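Local coordinates for nucleoside-diphosphate-sugar pyrophosphorylase (Vibrio cholerae, PDB 4EVW), which probably transfers a nucleotidyl group from a nucleoside triphosphate to a sugar phosphate, as nucleoside-diphosphate-sugar pyrophosphorylases do, releasing pyrophosphate, at residues A[82-87]-A[91-96]; A[189-194]-A[201-206]. The protein carries 1 engineered substitution. One frame throughout, in Å; residues are numbered along the deposited sequence.

Interaction 1 of 2, residues A[82-87]-A[91-96]; sequences TETRGQ and VTLGLE
Gln87 O receives the backbone N of Val91 at 2.9 Å, the i to i+4 bond that belongs to the first turn of helix 87-100. The N-H points almost straight at the oxygen (166°), and the donor stands tilted 26° from the carbonyl plane. Beside that bond Val91 CG2, set anti to the carbonyl carbon of its own residue, lies against the same oxygen, 3.3 Å from Gln87 O. The N-H bonds to the carbonyl, and the methyl merely packs beside it. Further up the helix the contact is purely apolar: the methyl CG2 of Thr84 meets Leu93 CD1 at 4.0 Å, the two side chains running antiparallel alongside one another. In Thr84 a chi1 of 69° sets CG2 anti to the carbonyl carbon, facing the leucine, and leaves OG1 between backbone N and carbonyl carbon, where it hydrogen-bonds to Thr90 OG1.

Thr90 OG1 also bonds to Gly86 O, and the backbone N of Arg85 is held by the carboxylate of Glu89, so the loop that follows strand 75-80 is tied to the start of the helix it leads into. Gly86, at the N-cap, takes backbone angles at which a CB would be jammed against the carbonyl O of Arg85. Val91 also packs against Tyr183 of helix 180-191 and against Ile205. The threonine therefore works in two ways, its methyl resting on the helix flank and its hydroxyl engaging the first turn, which implies a loop end fixed by both apolar packing and polar bonds.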
loop_
_atom_site.group_PDB
_atom_site.type_symbol
_atom_site.label_atom_id
_atom_site.label_comp_id
_atom_site.label_asym_id
_atom_site.label_seq_id
_atom_site.Cartn_x
_atom_site.Cartn_y
_atom_site.Cartn_z
ATOM N N THR A 82 -16.612 -9.314 0.554
ATOM C CA THR A 82 -17.266 -8.271 1.342
ATOM C C THR A 82 -16.338 -7.068 1.361
ATOM O O THR A 82 -15.140 -7.198 1.112
ATOM C CB THR A 82 -17.512 -8.686 2.820
ATOM O OG1 THR A 82 -16.280 -8.635 3.545
ATOM C CG2 THR A 82 -18.088 -10.087 2.906
ATOM N N GLU A 83 -16.892 -5.896 1.639
ATOM C CA GLU A 83 -16.083 -4.691 1.729
ATOM C C GLU A 83 -15.297 -4.850 3.027
ATOM O O GLU A 83 -15.746 -5.551 3.934
ATOM C CB GLU A 83 -16.975 -3.454 1.840
ATOM C CG GLU A 83 -17.897 -3.214 0.663
ATOM C CD GLU A 83 -18.844 -2.054 0.908
ATOM O OE1 GLU A 83 -18.462 -1.122 1.647
ATOM O OE2 GLU A 83 -19.964 -2.067 0.352
ATOM N N THR A 84 -14.134 -4.215 3.119
ATOM C CA THR A 84 -13.347 -4.291 4.346
ATOM C C THR A 84 -13.368 -2.928 5.027
ATOM O O THR A 84 -13.887 -1.960 4.480
ATOM C CB THR A 84 -11.880 -4.670 4.080
ATOM O OG1 THR A 84 -11.228 -3.589 3.406
ATOM C CG2 THR A 84 -11.797 -5.939 3.228
ATOM N N ARG A 85 -12.787 -2.861 6.219
ATOM C CA ARG A 85 -12.747 -1.624 6.982
ATOM C C ARG A 85 -11.551 -0.755 6.599
ATOM O O ARG A 85 -11.352 0.317 7.162
ATOM C CB ARG A 85 -12.700 -1.947 8.479
ATOM C CG ARG A 85 -13.860 -2.818 8.967
ATOM C CD ARG A 85 -13.720 -3.162 10.448
ATOM N NE ARG A 85 -13.107 -4.468 10.676
ATOM C CZ ARG A 85 -12.638 -4.881 11.852
ATOM N NH1 ARG A 85 -12.703 -4.086 12.914
ATOM N NH2 ARG A 85 -12.117 -6.094 11.972
ATOM N N GLY A 86 -10.757 -1.215 5.639
ATOM C CA GLY A 86 -9.598 -0.439 5.230
ATOM C C GLY A 86 -8.467 -1.313 4.723
ATOM O O GLY A 86 -8.513 -2.534 4.858
ATOM N N GLN A 87 -7.443 -0.691 4.152
ATOM C CA GLN A 87 -6.314 -1.437 3.595
ATOM C C GLN A 87 -5.653 -2.454 4.513
ATOM O O GLN A 87 -5.208 -3.502 4.046
ATOM C CB GLN A 87 -5.238 -0.480 3.078
ATOM C CG GLN A 87 -5.637 0.305 1.844
ATOM C CD GLN A 87 -4.479 1.109 1.287
ATOM O OE1 GLN A 87 -3.457 1.289 1.953
ATOM N NE2 GLN A 87 -4.635 1.603 0.064
ATOM N N VAL A 91 -5.337 -6.336 3.419
ATOM C CA VAL A 91 -4.078 -7.068 3.375
ATOM C C VAL A 91 -4.151 -8.348 4.208
ATOM O O VAL A 91 -3.770 -9.423 3.739
ATOM C CB VAL A 91 -2.920 -6.181 3.872
ATOM C CG1 VAL A 91 -1.673 -7.029 4.109
ATOM C CG2 VAL A 91 -2.631 -5.080 2.831
ATOM N N THR A 92 -4.649 -8.245 5.438
ATOM C CA THR A 92 -4.758 -9.430 6.292
ATOM C C THR A 92 -5.650 -10.507 5.666
ATOM O O THR A 92 -5.294 -11.687 5.652
ATOM C CB THR A 92 -5.300 -9.053 7.692
ATOM O OG1 THR A 92 -4.347 -8.212 8.356
ATOM C CG2 THR A 92 -5.541 -10.304 8.533
ATOM N N LEU A 93 -6.807 -10.114 5.145
ATOM C CA LEU A 93 -7.712 -11.080 4.523
ATOM C C LEU A 93 -7.098 -11.663 3.246
ATOM O O LEU A 93 -7.319 -12.831 2.916
ATOM C CB LEU A 93 -9.064 -10.424 4.220
ATOM C CG LEU A 93 -9.884 -10.045 5.457
ATOM C CD1 LEU A 93 -11.214 -9.428 5.027
ATOM C CD2 LEU A 93 -10.126 -11.287 6.306
ATOM N N GLY A 94 -6.320 -10.849 2.537
ATOM C CA GLY A 94 -5.664 -11.317 1.325
ATOM C C GLY A 94 -4.592 -12.352 1.633
ATOM O O GLY A 94 -4.445 -13.346 0.917
ATOM N N LEU A 95 -3.831 -12.124 2.700
ATOM C CA LEU A 95 -2.788 -13.064 3.091
ATOM C C LEU A 95 -3.421 -14.356 3.582
ATOM O O LEU A 95 -2.879 -15.443 3.382
ATOM C CB LEU A 95 -1.903 -12.462 4.183
ATOM C CG LEU A 95 -1.012 -11.317 3.694
ATOM C CD1 LEU A 95 -0.362 -10.646 4.887
ATOM C CD2 LEU A 95 0.050 -11.860 2.726
ATOM N N GLU A 96 -4.574 -14.242 4.231
ATOM C CA GLU A 96 -5.256 -15.436 4.704
ATOM C C GLU A 96 -5.769 -16.229 3.501
ATOM O O GLU A 96 -5.693 -17.459 3.481
ATOM C CB GLU A 96 -6.388 -15.049 5.663
ATOM C CG GLU A 96 -5.857 -14.627 7.034
ATOM C CD GLU A 96 -6.938 -14.115 7.978
ATOM O OE1 GLU A 96 -8.104 -13.982 7.549
ATOM O OE2 GLU A 96 -6.608 -13.837 9.155
#

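Interaction 2 of 2, residues A[189-194]-A[201-206]; sequences EYVARP and GELYIA
Tyr190 carries its ring anti to the backbone N (chi1 -168°), and Leu203 sets CG anti to its own carbonyl carbon (chi1 -59°) and continues extended, which brings its two methyls up to the end of helix 180-191. CD2 lies at the edge of the tyrosine ring, near its plane, 3.8 Å from Tyr190 CE1. The other methyl, CD1, reaches Val191 CG1 at 4.0 Å, where the two side chains are roughly perpendicular. Leu203 is thereby forked, one branch for each of two successive residues of the helix.

The guanidinium of Arg193 is modelled over one face of the Tyr190 ring, though a short contact of its CD with Tyr190 O makes its exact place uncertain. The chain leaves helix 180-191, passes through 192-200 and returns in the loop before helix 208-214, within an alpha/beta fold consistent with the Rossmann-like nucleotidyltransferases of this family, so that Leu203 covers the last turn of the helix it has just left. Its backbone meanwhile bonds to Ala88, in the first turn of helix 87-100.

Beyond the apolar patch the phenol end of Tyr190 is joined to the returning loop through water. One water lies 2.9 Å from Tyr190 OH, gives a hydrogen bond to Glu202 O and accepts one from Tyr204 N at 3.0 Å. A second, 3.2 Å from Tyr190 OH, also donates to Glu202 O. Pro207, Leu208 and Glu211 pack on the same tyrosine.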
loop_
_atom_site.group_PDB
_atom_site.type_symbol
_atom_site.label_atom_id
_atom_site.label_comp_id
_atom_site.label_asym_id
_atom_site.label_seq_id
_atom_site.Cartn_x
_atom_site.Cartn_y
_atom_site.Cartn_z
ATOM N N GLU A 189 -2.704 -7.250 17.236
ATOM C CA GLU A 189 -2.635 -6.380 18.397
ATOM C C GLU A 189 -3.491 -5.139 18.177
ATOM O O GLU A 189 -4.252 -4.731 19.055
ATOM C CB GLU A 189 -1.187 -5.977 18.652
ATOM C CG GLU A 189 -0.318 -7.115 19.152
ATOM C CD GLU A 189 -0.625 -7.489 20.593
ATOM O OE1 GLU A 189 -1.318 -6.708 21.281
ATOM O OE2 GLU A 189 -0.160 -8.559 21.042
ATOM N N TYR A 190 -3.375 -4.548 16.996
ATOM C CA TYR A 190 -4.130 -3.348 16.676
ATOM C C TYR A 190 -5.642 -3.528 16.778
ATOM O O TYR A 190 -6.322 -2.681 17.354
ATOM C CB TYR A 190 -3.764 -2.855 15.278
ATOM C CG TYR A 190 -4.266 -1.466 14.975
ATOM C CD1 TYR A 190 -5.360 -1.267 14.137
ATOM C CD2 TYR A 190 -3.645 -0.348 15.530
ATOM C CE1 TYR A 190 -5.827 0.021 13.854
ATOM C CE2 TYR A 190 -4.104 0.942 15.258
ATOM C CZ TYR A 190 -5.193 1.118 14.420
ATOM O OH TYR A 190 -5.649 2.390 14.149
ATOM N N VAL A 191 -6.184 -4.618 16.240
ATOM C CA VAL A 191 -7.631 -4.783 16.320
ATOM C C VAL A 191 -8.094 -5.241 17.702
ATOM O O VAL A 191 -9.291 -5.249 17.983
ATOM C CB VAL A 191 -8.179 -5.741 15.217
ATOM C CG1 VAL A 191 -7.785 -5.211 13.835
ATOM C CG2 VAL A 191 -7.676 -7.160 15.424
ATOM N N ALA A 192 -7.149 -5.596 18.570
ATOM C CA ALA A 192 -7.481 -6.029 19.929
ATOM C C ALA A 192 -7.310 -4.916 20.968
ATOM O O ALA A 192 -7.500 -5.150 22.159
ATOM C CB ALA A 192 -6.636 -7.247 20.322
ATOM N N ARG A 193 -6.950 -3.713 20.530
ATOM C CA ARG A 193 -6.781 -2.578 21.449
ATOM C C ARG A 193 -8.039 -2.342 22.282
ATOM O O ARG A 193 -9.153 -2.540 21.800
ATOM C CB ARG A 193 -6.526 -1.271 20.678
ATOM C CG ARG A 193 -5.140 -1.081 20.096
ATOM C CD ARG A 193 -5.236 -0.481 18.692
ATOM N NE ARG A 193 -5.503 0.951 18.648
ATOM C CZ ARG A 193 -6.411 1.525 17.861
ATOM N NH1 ARG A 193 -7.167 0.796 17.047
ATOM N NH2 ARG A 193 -6.543 2.841 17.865
ATOM N N PRO A 194 -7.873 -1.929 23.553
ATOM C CA PRO A 194 -9.031 -1.656 24.414
ATOM C C PRO A 194 -9.843 -0.580 23.701
ATOM O O PRO A 194 -9.274 0.329 23.093
ATOM C CB PRO A 194 -8.395 -1.124 25.694
ATOM C CG PRO A 194 -7.123 -1.903 25.774
ATOM C CD PRO A 194 -6.623 -1.940 24.336
ATOM N N GLY A 201 -13.242 3.714 13.029
ATOM C CA GLY A 201 -13.401 2.301 12.746
ATOM C C GLY A 201 -12.542 1.814 11.594
ATOM O O GLY A 201 -12.318 0.612 11.461
ATOM N N GLU A 202 -12.061 2.730 10.760
ATOM C CA GLU A 202 -11.233 2.344 9.619
ATOM C C GLU A 202 -9.900 1.763 10.075
ATOM O O GLU A 202 -9.329 2.198 11.071
ATOM C CB GLU A 202 -10.967 3.540 8.697
ATOM C CG GLU A 202 -12.177 4.022 7.906
ATOM C CD GLU A 202 -13.099 4.913 8.718
ATOM O OE1 GLU A 202 -12.726 5.296 9.847
ATOM O OE2 GLU A 202 -14.195 5.242 8.219
ATOM N N LEU A 203 -9.405 0.787 9.325
ATOM C CA LEU A 203 -8.148 0.135 9.663
ATOM C C LEU A 203 -7.084 0.427 8.608
ATOM O O LEU A 203 -7.065 -0.180 7.535
ATOM C CB LEU A 203 -8.376 -1.372 9.797
ATOM C CG LEU A 203 -9.408 -1.775 10.852
ATOM C CD1 LEU A 203 -9.581 -3.291 10.858
ATOM C CD2 LEU A 203 -8.947 -1.288 12.219
ATOM N N TYR A 204 -6.209 1.370 8.933
ATOM C CA TYR A 204 -5.135 1.792 8.038
ATOM C C TYR A 204 -3.820 1.093 8.364
ATOM O O TYR A 204 -3.628 0.605 9.476
ATOM C CB TYR A 204 -4.960 3.303 8.145
ATOM C CG TYR A 204 -6.212 4.070 7.796
ATOM C CD1 TYR A 204 -6.811 3.927 6.542
ATOM C CD2 TYR A 204 -6.802 4.938 8.712
ATOM C CE1 TYR A 204 -7.965 4.631 6.211
ATOM C CE2 TYR A 204 -7.958 5.648 8.389
ATOM C CZ TYR A 204 -8.532 5.489 7.137
ATOM O OH TYR A 204 -9.668 6.192 6.808
ATOM N N ILE A 205 -2.907 1.071 7.397
ATOM C CA ILE A 205 -1.619 0.407 7.579
ATOM C C ILE A 205 -0.608 1.150 8.457
ATOM O O ILE A 205 0.019 0.548 9.325
ATOM C CB ILE A 205 -0.925 0.146 6.216
ATOM C CG1 ILE A 205 -1.846 -0.656 5.288
ATOM C CG2 ILE A 205 0.410 -0.592 6.451
ATOM C CD1 ILE A 205 -1.773 -2.149 5.461
ATOM N N ALA A 206 -0.435 2.450 8.225
ATOM C CA ALA A 206 0.551 3.225 8.976
ATOM C C ALA A 206 0.522 3.032 10.495
ATOM O O ALA A 206 1.566 2.853 11.119
ATOM C CB ALA A 206 0.435 4.716 8.617
HETATM O O HOH W 1 -6.619 2.902 11.495
HETATM O O HOH W 2 -8.812 2.492 14.309
#

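The two interactions lie in series along the chain, their centres about 12 Å apart, and meet directly. Arg85 O of interaction 1 probably accepts a hydrogen bond from Leu203 N of interaction 2, at 2.9 Å; the Leu203 backbone thus engages the 82-87 loop while its side chain packs on helix 180-191. Close by, Ile205 CD1 packs on Gln87 O at 4.0 Å, beside the carbonyl that begins helix 87-100. Segment 201-206 thus joins the start of helix 87-100 to the end of helix 180-191, and the two helices also touch through Val91, Thr92 and Tyr183. A bound magnesium ion lies near the interaction 2 side, about 7 Å from the Tyr190 side chain.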